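Local coordinates for protein acetylxylan esterase (Geobacillus stearothermophilus, PDB 5BN1) that removes acetyl side groups from the xylose units of xylan and xylo-oligosaccharides, working as a ring-shaped octameric serine esterase of the GDSL family, at residues K129-M134 with T165-V170; L133-Y138 with R156-I161. The protein carries 1 engineered substitution. One frame throughout, in Å; residues are numbered along the deposited sequence. Where two conformers were deposited one is given.

Contact 1. Residues K129-M134 with T165-V170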
loop_
_atom_site.group_PDB
_atom_site.type_symbol
_atom_site.label_atom_id
_atom_site.label_comp_id
_atom_site.label_asym_id
_atom_site.label_seq_id
_atom_site.Cartn_x
_atom_site.Cartn_y
_atom_site.Cartn_z
ATOM N N LYS A 129 3.068 44.847 2.775
ATOM C CA LYS A 129 4.314 45.561 2.809
ATOM C C LYS A 129 5.162 45.584 1.596
ATOM O O LYS A 129 5.743 46.584 1.223
ATOM C CB LYS A 129 5.252 45.171 4.033
ATOM C CG LYS A 129 4.541 45.210 5.384
ATOM C CD LYS A 129 5.473 44.928 6.606
ATOM C CE LYS A 129 4.831 45.125 8.003
ATOM N NZ LYS A 129 3.380 45.024 8.088
ATOM N N GLY A 130 5.267 44.452 0.839
ATOM C CA GLY A 130 6.015 44.447 -0.323
ATOM C C GLY A 130 5.722 43.143 -1.185
ATOM O O GLY A 130 5.107 42.244 -0.654
ATOM N N ILE A 131 6.173 43.226 -2.417
ATOM C CA ILE A 131 5.973 42.122 -3.394
ATOM C C ILE A 131 7.291 41.853 -3.972
ATOM O O ILE A 131 8.087 42.708 -4.359
ATOM C CB ILE A 131 4.967 42.532 -4.460
ATOM C CG1 ILE A 131 3.587 42.629 -3.812
ATOM C CG2 ILE A 131 4.974 41.492 -5.622
ATOM C CD1 ILE A 131 2.527 43.172 -4.751
ATOM N N ILE A 132 7.608 40.507 -4.150
ATOM C CA ILE A 132 8.756 40.110 -4.836
ATOM C C ILE A 132 8.370 39.303 -6.096
ATOM O O ILE A 132 7.626 38.363 -5.961
ATOM C CB ILE A 132 9.669 39.117 -3.999
ATOM C CG1 ILE A 132 9.989 39.762 -2.631
ATOM C CG2 ILE A 132 10.951 38.847 -4.737
ATOM C CD1 ILE A 132 9.512 39.055 -1.431
ATOM N N LEU A 133 8.692 39.825 -7.271
ATOM C CA LEU A 133 8.362 39.175 -8.522
ATOM C C LEU A 133 9.596 38.479 -8.969
ATOM O O LEU A 133 10.620 38.987 -9.331
ATOM C CB LEU A 133 7.962 40.269 -9.584
ATOM C CG LEU A 133 6.584 40.744 -9.244
ATOM C CD1 LEU A 133 6.308 41.963 -10.142
ATOM C CD2 LEU A 133 5.514 39.771 -9.573
ATOM N N MET A 134 9.425 37.109 -9.070
ATOM C CA MET A 134 10.459 36.312 -9.648
ATOM C C MET A 134 10.091 35.881 -11.036
ATOM O O MET A 134 8.992 35.483 -11.298
ATOM C CB MET A 134 10.580 34.999 -8.820
ATOM C CG MET A 134 10.832 35.199 -7.353
ATOM S SD MET A 134 10.900 33.621 -6.297
ATOM C CE MET A 134 12.396 32.942 -6.980
ATOM N N THR A 165 5.730 48.931 -10.544
ATOM C CA THR A 165 5.028 48.770 -9.273
ATOM C C THR A 165 5.997 48.911 -8.092
ATOM O O THR A 165 5.557 48.751 -6.962
ATOM C CB THR A 165 4.257 47.467 -9.215
ATOM O OG1 THR A 165 5.218 46.380 -9.295
ATOM C CG2 THR A 165 3.212 47.343 -10.334
ATOM N N ASN A 166 7.257 49.148 -8.370
ATOM C CA ASN A 166 8.312 49.262 -7.396
ATOM C C ASN A 166 8.309 48.002 -6.513
ATOM O O ASN A 166 8.400 48.041 -5.282
ATOM C CB ASN A 166 8.135 50.587 -6.574
ATOM C CG ASN A 166 8.204 51.824 -7.469
ATOM O OD1 ASN A 166 9.070 51.930 -8.324
ATOM N ND2 ASN A 166 7.249 52.735 -7.311
ATOM N N SER A 167 8.180 46.867 -7.197
ATOM C CA SER A 167 8.315 45.565 -6.484
ATOM C C SER A 167 9.770 45.147 -6.528
ATOM O O SER A 167 10.547 45.494 -7.395
ATOM C CB SER A 167 7.482 44.577 -7.273
ATOM O OG SER A 167 6.090 44.807 -7.201
ATOM N N LEU A 168 10.162 44.271 -5.611
ATOM C CA LEU A 168 11.457 43.661 -5.708
ATOM C C LEU A 168 11.371 42.615 -6.887
ATOM O O LEU A 168 10.312 42.222 -7.302
ATOM C CB LEU A 168 11.800 42.907 -4.399
ATOM C CG LEU A 168 11.994 43.817 -3.153
ATOM C CD1 LEU A 168 12.324 42.966 -1.911
ATOM C CD2 LEU A 168 13.082 44.769 -3.475
ATOM N N PHE A 169 12.513 42.260 -7.353
ATOM C CA PHE A 169 12.636 41.535 -8.645
ATOM C C PHE A 169 13.777 40.561 -8.633
ATOM O O PHE A 169 14.956 40.904 -8.349
ATOM C CB PHE A 169 12.832 42.531 -9.795
ATOM C CG PHE A 169 13.139 41.898 -11.125
ATOM C CD1 PHE A 169 12.117 41.154 -11.723
ATOM C CD2 PHE A 169 14.342 41.899 -11.700
ATOM C CE1 PHE A 169 12.399 40.534 -12.940
ATOM C CE2 PHE A 169 14.661 41.284 -12.938
ATOM C CZ PHE A 169 13.611 40.562 -13.553
ATOM N N VAL A 170 13.484 39.255 -8.951
ATOM C CA VAL A 170 14.509 38.282 -9.084
ATOM C C VAL A 170 14.513 37.713 -10.496
ATOM O O VAL A 170 13.507 37.088 -10.906
ATOM C CB VAL A 170 14.216 37.115 -8.075
ATOM C CG1 VAL A 170 15.374 36.082 -8.152
ATOM C CG2 VAL A 170 14.009 37.629 -6.682
HETATM O O HOH W 1 7.723 45.832 -2.890
#
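Ile132 to Met134 pair in parallel with Leu168 to Val170, the short strand axes approaching to 4.6 Å at an angle of 21°, and three backbone bonds tie them. Leu168 N donates to Ile131 O at 2.9 Å, Leu133 N donates to Leu168 O almost straight (172° at the hydrogen), and Val170 N donates to Leu133 O. Leu133 O also receives a weaker CA-H...O contact from Phe169 CA at 3.3 Å. Side chains alternate between two faces. On that of Ile132, Met134, Leu168 and Val170, Ile132 CG1 lies alongside Leu168 CD1 at 4.0 Å; with CG1 beside the backbone N (chi1 -54°), CG2 stands anti to it and meets Val170 CG2 at 3.8 Å. Beta-branched Ile132 and Val170 suit the extended backbone; helix 197-211 packs on Met134, Leu168 and Val170, and Trp84 on Ile132. The pairing completes the beta-alpha-beta unit of strand 130-134, helix 146-165 and strand 168-170, at one edge of the parallel sheet of this SGNH-type fold. Met134 CG runs beside Val170 CB, the unbranched chain following its neighbour before bending at chi3. Where the helix ends, Asn166 takes the positive phi of a Schellman motif and the small Ser167 turns into the strand: its CB sits 3.5 Å from Ile131 O. Water 1 donates weakly to Asn166 O and accepts from Ile131 N.

Contact 2. Residues L133-Y138 with R156-I161; sequences LMTPFY and RVVKQI
Val158 sits at the middle of this contact: CG1 lies against Leu133, Met134 O and Thr135, CG2 against Pro136. With CG1 anti to the backbone N (chi1 177°), that branch reaches Leu133 CB at 3.8 Å and lies 4.0 Å from Met134 O, while CG2 meets the CD corner of the Pro136 ring at 3.9 Å. A beta-branched valine suits the place, short enough for the helix to lie close to the chain, with two methyls to spread over it. One turn on, Ile161 CG2 touches Leu133 CD1 at 4.0 Å, the two side chains crossing at about a right angle. Thr135 holds OG1 between its backbone N and carbonyl carbon (chi1 59°), from where it donates to Pro136 O at 3.0 Å; the same rotation turns CG2 to the helix, 4.2 Å from Val158 CG1. An alanine here is likely to leave Pro136 O without this donor and open a gap beside Val158 CG1. Strand 130-134 and helix 146-165 are the first two elements of a beta-alpha-beta crossover, and Tyr113 of helix 110-124 also packs on Pro136 and Val158. The proline side chain is about 9 Å from that of Asn92, inferred to stabilise the transition state. Chiefly apolar, the interface implies that van der Waals contact and burial of apolar surface hold helix to strand, while the hydroxyl bond of Thr135 stays within its own segment.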
loop_
_atom_site.group_PDB
_atom_site.type_symbol
_atom_site.label_atom_id
_atom_site.label_comp_id
_atom_site.label_asym_id
_atom_site.label_seq_id
_atom_site.Cartn_x
_atom_site.Cartn_y
_atom_site.Cartn_z
ATOM N N LEU A 133 8.692 39.825 -7.271
ATOM C CA LEU A 133 8.362 39.175 -8.522
ATOM C C LEU A 133 9.596 38.479 -8.969
ATOM O O LEU A 133 10.620 38.987 -9.331
ATOM C CB LEU A 133 7.962 40.269 -9.584
ATOM C CG LEU A 133 6.584 40.744 -9.244
ATOM C CD1 LEU A 133 6.308 41.963 -10.142
ATOM C CD2 LEU A 133 5.514 39.771 -9.573
ATOM N N MET A 134 9.425 37.109 -9.070
ATOM C CA MET A 134 10.459 36.312 -9.648
ATOM C C MET A 134 10.091 35.881 -11.036
ATOM O O MET A 134 8.992 35.483 -11.298
ATOM C CB MET A 134 10.580 34.999 -8.820
ATOM C CG MET A 134 10.832 35.199 -7.353
ATOM S SD MET A 134 10.900 33.621 -6.297
ATOM C CE MET A 134 12.396 32.942 -6.980
ATOM N N THR A 135 11.015 35.964 -11.933
ATOM C CA THR A 135 10.760 35.573 -13.343
ATOM C C THR A 135 10.537 34.052 -13.391
ATOM O O THR A 135 11.102 33.343 -12.527
ATOM C CB THR A 135 11.871 35.877 -14.347
ATOM O OG1 THR A 135 13.126 35.225 -14.009
ATOM C CG2 THR A 135 12.198 37.393 -14.318
ATOM N N PRO A 136 9.708 33.583 -14.279
ATOM C CA PRO A 136 9.871 32.165 -14.694
ATOM C C PRO A 136 11.258 31.982 -15.261
ATOM O O PRO A 136 12.101 32.873 -15.515
ATOM C CB PRO A 136 8.715 32.008 -15.653
ATOM C CG PRO A 136 8.710 33.326 -16.456
ATOM C CD PRO A 136 8.875 34.297 -15.328
ATOM N N PHE A 137 11.576 30.713 -15.625
ATOM C CA PHE A 137 12.838 30.375 -16.187
ATOM C C PHE A 137 12.688 29.071 -17.015
ATOM O O PHE A 137 11.695 28.361 -16.859
ATOM C CB PHE A 137 13.923 30.115 -15.058
ATOM C CG PHE A 137 13.608 28.999 -14.108
ATOM C CD1 PHE A 137 13.922 27.716 -14.509
ATOM C CD2 PHE A 137 12.969 29.211 -12.912
ATOM C CE1 PHE A 137 13.553 26.648 -13.668
ATOM C CE2 PHE A 137 12.602 28.194 -12.094
ATOM C CZ PHE A 137 12.860 26.908 -12.485
ATOM N N TYR A 138 13.724 28.846 -17.797
ATOM C CA TYR A 138 13.828 27.594 -18.584
ATOM C C TYR A 138 15.265 27.253 -18.591
ATOM O O TYR A 138 16.117 28.089 -18.949
ATOM C CB TYR A 138 13.228 27.729 -19.951
ATOM C CG TYR A 138 13.063 26.447 -20.736
ATOM C CD1 TYR A 138 12.361 25.394 -20.197
ATOM C CD2 TYR A 138 13.502 26.345 -22.037
ATOM C CE1 TYR A 138 12.130 24.247 -20.902
ATOM C CE2 TYR A 138 13.278 25.163 -22.750
ATOM C CZ TYR A 138 12.572 24.155 -22.186
ATOM O OH TYR A 138 12.332 23.025 -22.976
ATOM N N ARG A 156 10.599 39.306 -19.422
ATOM C CA ARG A 156 10.595 40.800 -19.714
ATOM C C ARG A 156 9.356 41.396 -19.142
ATOM O O ARG A 156 9.375 42.505 -18.516
ATOM C CB ARG A 156 10.757 41.092 -21.166
ATOM C CG ARG A 156 12.056 40.801 -21.725
ATOM C CD ARG A 156 12.362 41.496 -23.037
ATOM N NE ARG A 156 11.542 41.024 -24.152
ATOM C CZ ARG A 156 11.787 39.993 -24.892
ATOM N NH1 ARG A 156 12.777 39.125 -24.630
ATOM N NH2 ARG A 156 10.977 39.673 -25.884
ATOM N N VAL A 157 8.183 40.763 -19.275
ATOM C CA VAL A 157 6.955 41.207 -18.643
ATOM C C VAL A 157 7.071 41.357 -17.197
ATOM O O VAL A 157 6.669 42.314 -16.563
ATOM C CB VAL A 157 5.699 40.389 -19.062
ATOM C CG1 VAL A 157 4.546 40.608 -18.106
ATOM C CG2 VAL A 157 5.386 40.579 -20.575
ATOM N N VAL A 158 7.580 40.295 -16.521
ATOM C CA VAL A 158 7.753 40.352 -15.103
ATOM C C VAL A 158 8.602 41.586 -14.635
ATOM O O VAL A 158 8.217 42.208 -13.634
ATOM C CB VAL A 158 8.317 38.985 -14.634
ATOM C CG1 VAL A 158 8.570 39.052 -13.134
ATOM C CG2 VAL A 158 7.299 37.848 -14.913
ATOM N N LYS A 159 9.702 41.759 -15.283
ATOM C CA LYS A 159 10.759 42.785 -15.001
ATOM C C LYS A 159 10.047 44.175 -15.114
ATOM O O LYS A 159 10.122 44.987 -14.169
ATOM C CB LYS A 159 11.897 42.664 -15.869
ATOM C CG LYS A 159 13.022 43.688 -15.482
ATOM C CD LYS A 159 14.313 43.366 -16.139
ATOM C CE LYS A 159 15.477 44.167 -15.444
ATOM N NZ LYS A 159 16.682 43.821 -16.175
ATOM N N GLN A 160 9.251 44.278 -16.147
ATOM C CA GLN A 160 8.582 45.602 -16.355
ATOM C C GLN A 160 7.460 45.851 -15.418
ATOM O O GLN A 160 7.349 47.042 -14.902
ATOM C CB GLN A 160 8.273 45.693 -17.834
ATOM C CG GLN A 160 9.443 45.727 -18.832
ATOM C CD GLN A 160 10.850 46.623 -18.772
ATOM O OE1 GLN A 160 11.291 47.171 -17.720
ATOM N NE2 GLN A 160 11.638 46.594 -19.936
ATOM N N ILE A 161 6.703 44.873 -15.025
ATOM C CA ILE A 161 5.694 44.940 -13.996
ATOM C C ILE A 161 6.427 45.353 -12.685
ATOM O O ILE A 161 5.937 46.167 -11.887
ATOM C CB ILE A 161 4.769 43.755 -13.856
ATOM C CG1 ILE A 161 3.867 43.525 -15.157
ATOM C CG2 ILE A 161 3.900 43.887 -12.654
ATOM C CD1 ILE A 161 3.157 42.258 -15.196
#

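How the contacts relate
Both contacts are buried and belong to one beta-alpha-beta unit, sharing Leu133 and Met134 of strand 130-134. Contact 1 links that strand to the outermost strand 168-170 chiefly through backbone bonds, with side chains layered on the sheet faces; contact 2 docks helix 146-165 mainly by apolar side-chain packing, with no hydrogen bond between its segments. The two differ in setting too: contact 1 lies away from the annotated sites, whereas contact 2 follows the chain past the strand's end, toward the active-site side. They meet directly: Thr135 N probably hydrogen-bonds to Val170 O, extending the strand pairing, and Phe169 CE1 packs against Thr135 CG2 and Lys159 CA, so the Phe169 ring packs on both the helix and Thr135.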